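Side-chain contacts in alkylpurine DNA glycosylase AlkC (Pseudomonas fluorescens, PDB 5VHV), which excises alkylated purines from DNA in base excision repair, acting as a glycosylase that does not flip the damaged nucleotide out of the helix: residues Arg155-Trp160 against Glu166-Pro171; Asp199-Lys202 against Trp207-Ser210. One frame throughout, in Å; residues are numbered along the deposited sequence.

Contact 1 (Arg155-Trp160 against Glu166-Pro171); sequences RPRLPW and EVQADP. With 9B4 ((2R,5R,13R,16R)-9-(hydroxymethyl)-9-{[(2R)-2-hydroxypropoxy]methyl}-5,13-dimethyl-4,7,11,14-tetraoxaheptadecane-2,16-diol), chain L; nucleotides of chain D.
P156 and Q168 bury the most surface in this contact, and they meet along their aliphatic parts: CB of P156 rests 4.1 Å from CA of Q168, close in against the backbone of the short helix. Further round the proline ring, CG of P156 lies 4.0 Å from CG1 of V167. That methyl is placed by a first torsion of 174°, which sets CG1 opposite the backbone N, and the two side chains cross at about a right angle. Q168 then runs out, fully extended, past the proline to the guanidinium of R157. Its NE2 stands 3.4 Å from NH2 of R157, but both are donors and form no bond with each other, and the amide and guanidinium planes are turned 74° apart. Their closeness is explained, at least in part, by D203, a shared partner: its OD2 accepts a hydrogen bond from NE2 of Q168 and forms a salt bridge with NH2 of R157. The contact thus joins the start of a DNA-contacting loop to helix 165-169 in a helical-repeat enzyme of the DNA alkylation repair family: residues 155-160 follow helix 144-152, lean on helix 165-169, and carry W160 on to the nucleic acid. There the indole NE1 donates to O2 of DT7 of chain D over 2.8 Å, at a bent N-H...O angle of 146°. O36 of the bound polyether 9B4 lies over one face of the ring, toward its rim, and O3' of DT7 of chain D over the opposite face. With an alanine here, the thymine O2 would probably be left without this donor and a gap would open between the polyether and the sugar. Next to the ring, P159 packs on a DNA phosphate.

Contact 2 (Asp199-Lys202 against Trp207-Ser210); sequences DITK and WVLS. With nucleotides of chain C.
I200 and V208 press their methyl branches together more tightly than usual van der Waals contact, with CG2 of I200 only 3.4 Å from CG2 of V208. The side chains meet at a slant, and CB of I200 also lies 3.6 Å from the same valine methyl. In I200 the first torsion of -60° puts CG2 opposite the backbone N and CG1 beside it, which divides the residue between two partners. CG2 goes to the valine, while the other branch carries CD1 to the indole of W207, 4.1 Å from CZ3. This methyl approaches the six-membered ring of W207 obliquely, and CE3 of W207 lies at a similar range from CG2 of I200. V208 is likewise shared: its CG2 serves I200 and also touches the edge of the W207 ring in plane, whereas CG1 comes 3.7 Å from CG2 of T201. OG1 of T201 is bonded to the carbonyl O of N198, and the first torsion of 68° that goes with it leaves CG2 facing the valine. The indole nitrogen of W207 likewise has its partner elsewhere, in E172. The pair seals the corner between two consecutive helices of the helical-repeat array, apolar branches between them and polar groups bonded elsewhere. Away from V208, K202 bends at its second and fourth torsions to bring NZ 2.8 Å from OP1 of DA6 of chain C, a hydrogen bond to the DNA backbone. The whole contact joins helix 187-201 to helix 205-213, with L178 and A175 of helix 175-181 touching I200 and W207, and L233 of helix 231-235 touching T201.

Followed from the N terminus, the chain leaves helix 144-152 through residues 155-160, and contact 1 closes the short loop that returns to helix 165-169. Only after helix 175-181 does contact 2 follow, closing the short connection between helix 187-201 and helix 205-213. The two are thus in series, neither enclosing nor crossing the other. Their centres lie 12 Å apart, and they are joined by D199, whose OD1 forms a salt bridge with NH2 of R155 while OD2 probably takes a hydrogen bond from N of R157. P171 packs on W207 as well. Together they tie the DNA-reaching loop to successive helices of the repair domain.

Contact 1 (Arg155-Trp160 against Glu166-Pro171)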
loop_
_atom_site.group_PDB
_atom_site.type_symbol
_atom_site.label_atom_id
_atom_site.label_comp_id
_atom_site.label_asym_id
_atom_site.label_seq_id
_atom_site.Cartn_x
_atom_site.Cartn_y
_atom_site.Cartn_z
ATOM N N ARG A 155 8.413 -0.577 6.442
ATOM C CA ARG A 155 7.029 -0.333 6.841
ATOM C C ARG A 155 6.588 -1.308 7.930
ATOM O O ARG A 155 6.885 -2.514 7.848
ATOM C CB ARG A 155 6.090 -0.502 5.648
ATOM C CG ARG A 155 6.002 0.719 4.782
ATOM C CD ARG A 155 5.105 0.450 3.582
ATOM N NE ARG A 155 3.721 0.199 3.977
ATOM C CZ ARG A 155 2.691 0.158 3.133
ATOM N NH1 ARG A 155 2.884 0.297 1.827
ATOM N NH2 ARG A 155 1.452 -0.017 3.602
ATOM N N PRO A 156 5.816 -0.849 8.915
ATOM C CA PRO A 156 5.248 -1.808 9.870
ATOM C C PRO A 156 4.416 -2.895 9.197
ATOM O O PRO A 156 4.503 -4.076 9.574
ATOM C CB PRO A 156 4.384 -0.922 10.782
ATOM C CG PRO A 156 4.862 0.461 10.593
ATOM C CD PRO A 156 5.496 0.550 9.250
ATOM N N ARG A 157 3.571 -2.512 8.237
ATOM C CA ARG A 157 2.523 -3.375 7.692
ATOM C C ARG A 157 2.555 -3.378 6.160
ATOM O O ARG A 157 1.570 -3.048 5.491
ATOM C CB ARG A 157 1.157 -2.926 8.158
ATOM C CG ARG A 157 0.979 -3.042 9.654
ATOM C CD ARG A 157 -0.370 -2.506 10.009
ATOM N NE ARG A 157 -0.622 -2.520 11.439
ATOM C CZ ARG A 157 -1.797 -2.782 11.980
ATOM N NH1 ARG A 157 -2.838 -3.077 11.223
ATOM N NH2 ARG A 157 -1.936 -2.764 13.288
ATOM N N LEU A 158 3.678 -3.799 5.607
ATOM C CA LEU A 158 3.795 -3.898 4.152
ATOM C C LEU A 158 2.889 -5.008 3.611
ATOM O O LEU A 158 2.974 -6.151 4.077
ATOM C CB LEU A 158 5.246 -4.196 3.776
ATOM C CG LEU A 158 5.505 -4.260 2.265
ATOM C CD1 LEU A 158 5.414 -2.872 1.606
ATOM C CD2 LEU A 158 6.864 -4.877 1.970
ATOM N N PRO A 159 2.050 -4.742 2.611
ATOM C CA PRO A 159 1.280 -5.840 2.016
ATOM C C PRO A 159 2.198 -6.905 1.421
ATOM O O PRO A 159 3.261 -6.605 0.877
ATOM C CB PRO A 159 0.435 -5.145 0.942
ATOM C CG PRO A 159 0.223 -3.761 1.514
ATOM C CD PRO A 159 1.606 -3.434 2.095
ATOM N N TRP A 160 1.785 -8.161 1.579
ATOM C CA TRP A 160 2.456 -9.353 1.047
ATOM C C TRP A 160 3.733 -9.703 1.805
ATOM O O TRP A 160 4.519 -10.534 1.330
ATOM C CB TRP A 160 2.766 -9.220 -0.447
ATOM C CG TRP A 160 1.573 -9.202 -1.341
ATOM C CD1 TRP A 160 0.275 -8.909 -0.995
ATOM C CD2 TRP A 160 1.558 -9.508 -2.744
ATOM N NE1 TRP A 160 -0.539 -8.990 -2.113
ATOM C CE2 TRP A 160 0.222 -9.358 -3.193
ATOM C CE3 TRP A 160 2.548 -9.870 -3.672
ATOM C CZ2 TRP A 160 -0.146 -9.578 -4.513
ATOM C CZ3 TRP A 160 2.178 -10.085 -4.992
ATOM C CH2 TRP A 160 0.841 -9.939 -5.399
ATOM N N GLU A 166 8.897 -5.238 15.620
ATOM C CA GLU A 166 9.815 -4.334 16.310
ATOM C C GLU A 166 9.595 -2.889 15.869
ATOM O O GLU A 166 9.596 -1.968 16.703
ATOM C CB GLU A 166 11.262 -4.795 16.049
ATOM C CG GLU A 166 12.314 -3.987 16.754
ATOM C CD GLU A 166 13.665 -4.694 16.846
ATOM O OE1 GLU A 166 13.885 -5.705 16.143
ATOM O OE2 GLU A 166 14.505 -4.233 17.648
ATOM N N VAL A 167 9.387 -2.682 14.562
ATOM C CA VAL A 167 9.062 -1.362 14.020
ATOM C C VAL A 167 7.685 -0.913 14.494
ATOM O O VAL A 167 7.487 0.232 14.919
ATOM C CB VAL A 167 9.134 -1.400 12.482
ATOM C CG1 VAL A 167 8.655 -0.092 11.864
ATOM C CG2 VAL A 167 10.549 -1.691 12.037
ATOM N N GLN A 168 6.709 -1.803 14.386
ATOM C CA GLN A 168 5.339 -1.486 14.758
ATOM C C GLN A 168 5.251 -0.986 16.190
ATOM O O GLN A 168 4.471 -0.071 16.493
ATOM C CB GLN A 168 4.503 -2.750 14.548
ATOM C CG GLN A 168 3.044 -2.612 14.458
ATOM C CD GLN A 168 2.427 -3.945 14.107
ATOM O OE1 GLN A 168 3.145 -4.934 13.868
ATOM N NE2 GLN A 168 1.119 -3.996 14.084
ATOM N N ALA A 169 6.068 -1.552 17.086
ATOM C CA ALA A 169 6.022 -1.207 18.503
ATOM C C ALA A 169 6.731 0.093 18.836
ATOM O O ALA A 169 6.492 0.637 19.915
ATOM C CB ALA A 169 6.648 -2.321 19.347
ATOM N N ASP A 170 7.596 0.605 17.962
ATOM C CA ASP A 170 8.421 1.768 18.302
ATOM C C ASP A 170 8.639 2.648 17.083
ATOM O O ASP A 170 9.612 2.474 16.338
ATOM C CB ASP A 170 9.762 1.333 18.882
ATOM C CG ASP A 170 10.588 2.498 19.365
ATOM O OD1 ASP A 170 10.132 3.656 19.274
ATOM O OD2 ASP A 170 11.708 2.252 19.845
ATOM N N PRO A 171 7.774 3.643 16.872
ATOM C CA PRO A 171 7.957 4.547 15.725
ATOM C C PRO A 171 9.231 5.372 15.764
ATOM O O PRO A 171 9.585 5.963 14.733
ATOM C CB PRO A 171 6.723 5.470 15.793
ATOM C CG PRO A 171 5.816 4.885 16.767
ATOM C CD PRO A 171 6.579 3.975 17.663
HETATM C C01 9B4 L . -4.136 -8.014 -5.720
HETATM C C02 9B4 L . -3.139 -6.881 -5.964
HETATM C C03 9B4 L . -2.203 -7.283 -7.087
HETATM C C05 9B4 L . -0.290 -6.725 -8.251
HETATM C C06 9B4 L . 0.415 -5.572 -8.958
HETATM C C07 9B4 L . 1.020 -4.612 -7.942
HETATM C C09 9B4 L . 2.520 -4.438 -6.159
HETATM C C10 9B4 L . 3.981 -4.790 -5.872
HETATM C C12 9B4 L . 6.105 -5.012 -6.922
HETATM C C13 9B4 L . 6.936 -4.444 -8.078
HETATM C C15 9B4 L . 8.226 -5.248 -8.234
HETATM C C16 9B4 L . 4.014 -6.244 -5.418
HETATM C C17 9B4 L . -0.553 -4.749 -9.820
HETATM C C23 9B4 L . 1.535 -6.243 -9.761
HETATM C C25 9B4 L . 1.929 -5.942 -12.004
HETATM C C26 9B4 L . 2.990 -5.477 -12.989
HETATM C C27 9B4 L . 4.105 -4.677 -12.305
HETATM C C34 9B4 L . -2.577 -5.413 -4.182
HETATM C C35 9B4 L . -1.244 -4.762 -3.850
HETATM C C37 9B4 L . -1.499 -3.718 -2.760
HETATM O O04 9B4 L . -1.244 -6.279 -7.326
HETATM O O08 9B4 L . 1.995 -5.254 -7.178
HETATM O O11 9B4 L . 4.763 -4.608 -7.026
HETATM O O14 9B4 L . 6.212 -4.524 -9.273
HETATM O O18 9B4 L . -1.331 -5.525 -10.698
HETATM O O24 9B4 L . 2.109 -5.405 -10.711
HETATM O O28 9B4 L . 3.517 -6.643 -13.552
HETATM O O33 9B4 L . -2.358 -6.632 -4.834
HETATM O O36 9B4 L . -0.342 -5.744 -3.414
ATOM P P DT D 7 -3.786 -14.415 -8.604
ATOM O OP1 DT D 7 -2.679 -15.041 -9.333
ATOM O OP2 DT D 7 -5.014 -15.230 -8.347
ATOM O "O5'" DT D 7 -3.371 -13.792 -7.234
ATOM C "C5'" DT D 7 -2.179 -13.066 -7.160
ATOM C "C4'" DT D 7 -1.892 -12.669 -5.737
ATOM O "O4'" DT D 7 -2.890 -11.720 -5.293
ATOM C "C3'" DT D 7 -1.903 -13.811 -4.708
ATOM O "O3'" DT D 7 -0.549 -14.043 -4.282
ATOM C "C2'" DT D 7 -2.838 -13.296 -3.579
ATOM C "C1'" DT D 7 -2.998 -11.811 -3.897
ATOM N N1 DT D 7 -4.278 -11.225 -3.505
ATOM C C2 DT D 7 -4.294 -10.111 -2.693
ATOM O O2 DT D 7 -3.280 -9.575 -2.255
ATOM N N3 DT D 7 -5.542 -9.603 -2.438
ATOM C C4 DT D 7 -6.745 -10.105 -2.874
ATOM O O4 DT D 7 -7.815 -9.596 -2.561
ATOM C C5 DT D 7 -6.660 -11.271 -3.725
ATOM C C7 DT D 7 -7.907 -11.900 -4.267
ATOM C C6 DT D 7 -5.442 -11.771 -4.000
#

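Contact 2 (Asp199-Lys202 against Trp207-Ser210)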
loop_
_atom_site.group_PDB
_atom_site.type_symbol
_atom_site.label_atom_id
_atom_site.label_comp_id
_atom_site.label_asym_id
_atom_site.label_seq_id
_atom_site.Cartn_x
_atom_site.Cartn_y
_atom_site.Cartn_z
ATOM N N ASP A 199 0.442 3.339 7.956
ATOM C CA ASP A 199 0.642 2.129 8.767
ATOM C C ASP A 199 0.767 2.465 10.256
ATOM O O ASP A 199 0.201 1.785 11.116
ATOM C CB ASP A 199 1.919 1.373 8.364
ATOM C CG ASP A 199 1.844 0.646 7.030
ATOM O OD1 ASP A 199 0.823 0.632 6.312
ATOM O OD2 ASP A 199 2.892 0.041 6.718
ATOM N N ILE A 200 1.590 3.460 10.583
ATOM C CA ILE A 200 1.823 3.794 11.986
ATOM C C ILE A 200 0.532 4.239 12.638
ATOM O O ILE A 200 0.306 3.965 13.825
ATOM C CB ILE A 200 2.913 4.873 12.126
ATOM C CG1 ILE A 200 4.236 4.374 11.525
ATOM C CG2 ILE A 200 3.122 5.264 13.589
ATOM C CD1 ILE A 200 5.311 5.446 11.474
ATOM N N THR A 201 -0.340 4.917 11.886
ATOM C CA THR A 201 -1.550 5.421 12.513
ATOM C C THR A 201 -2.434 4.290 13.006
ATOM O O THR A 201 -3.315 4.540 13.839
ATOM C CB THR A 201 -2.392 6.343 11.600
ATOM O OG1 THR A 201 -2.979 5.617 10.513
ATOM C CG2 THR A 201 -1.608 7.535 11.087
ATOM N N LYS A 202 -2.231 3.059 12.511
ATOM C CA LYS A 202 -3.050 1.940 12.973
ATOM C C LYS A 202 -2.729 1.576 14.416
ATOM O O LYS A 202 -3.577 1.007 15.113
ATOM C CB LYS A 202 -2.858 0.709 12.079
ATOM C CG LYS A 202 -3.108 0.976 10.565
ATOM C CD LYS A 202 -4.328 1.838 10.285
ATOM C CE LYS A 202 -4.514 2.072 8.775
ATOM N NZ LYS A 202 -4.676 0.771 8.062
ATOM N N TRP A 207 1.190 9.645 17.796
ATOM C CA TRP A 207 2.577 9.895 17.421
ATOM C C TRP A 207 2.663 10.511 16.031
ATOM O O TRP A 207 3.425 11.461 15.810
ATOM C CB TRP A 207 3.383 8.597 17.483
ATOM C CG TRP A 207 4.839 8.805 17.253
ATOM C CD1 TRP A 207 5.803 8.988 18.213
ATOM C CD2 TRP A 207 5.517 8.841 15.993
ATOM N NE1 TRP A 207 7.030 9.138 17.622
ATOM C CE2 TRP A 207 6.884 9.061 16.262
ATOM C CE3 TRP A 207 5.103 8.719 14.667
ATOM C CZ2 TRP A 207 7.836 9.167 15.249
ATOM C CZ3 TRP A 207 6.050 8.824 13.660
ATOM C CH2 TRP A 207 7.405 9.044 13.962
ATOM N N VAL A 208 1.886 9.985 15.081
ATOM C CA VAL A 208 1.859 10.552 13.736
ATOM C C VAL A 208 1.271 11.959 13.761
ATOM O O VAL A 208 1.765 12.862 13.079
ATOM C CB VAL A 208 1.063 9.634 12.791
ATOM C CG1 VAL A 208 0.878 10.286 11.425
ATOM C CG2 VAL A 208 1.721 8.261 12.659
ATOM N N LEU A 209 0.197 12.166 14.527
ATOM C CA LEU A 209 -0.428 13.481 14.587
ATOM C C LEU A 209 0.535 14.510 15.155
ATOM O O LEU A 209 0.692 15.606 14.604
ATOM C CB LEU A 209 -1.709 13.423 15.423
ATOM C CG LEU A 209 -2.844 12.625 14.773
ATOM C CD1 LEU A 209 -3.877 12.217 15.844
ATOM C CD2 LEU A 209 -3.507 13.427 13.660
ATOM N N SER A 210 1.210 14.166 16.250
ATOM C CA SER A 210 2.194 15.076 16.814
ATOM C C SER A 210 3.312 15.361 15.819
ATOM O O SER A 210 3.753 16.512 15.679
ATOM C CB SER A 210 2.752 14.498 18.112
ATOM O OG SER A 210 1.764 14.506 19.128
ATOM P P DA C 6 -5.549 0.721 4.530
ATOM O OP1 DA C 6 -4.639 1.518 5.415
ATOM O OP2 DA C 6 -6.721 1.339 3.883
ATOM O "O5'" DA C 6 -4.752 0.007 3.361
ATOM C "C5'" DA C 6 -3.438 -0.503 3.597
ATOM C "C4'" DA C 6 -2.972 -1.300 2.405
ATOM O "O4'" DA C 6 -3.829 -2.456 2.238
ATOM C "C3'" DA C 6 -3.027 -0.533 1.060
ATOM O "O3'" DA C 6 -1.731 -0.435 0.470
ATOM C "C2'" DA C 6 -3.952 -1.360 0.196
ATOM C "C1'" DA C 6 -3.903 -2.713 0.861
ATOM N N9 DA C 6 -5.045 -3.548 0.536
ATOM C C8 DA C 6 -6.367 -3.203 0.571
ATOM N N7 DA C 6 -7.167 -4.154 0.155
ATOM C C5 DA C 6 -6.303 -5.169 -0.210
ATOM C C6 DA C 6 -6.514 -6.445 -0.755
ATOM N N6 DA C 6 -7.738 -6.939 -1.030
ATOM N N1 DA C 6 -5.427 -7.221 -0.978
ATOM C C2 DA C 6 -4.214 -6.728 -0.700
ATOM N N3 DA C 6 -3.894 -5.533 -0.206
ATOM C C4 DA C 6 -4.991 -4.800 0.020
#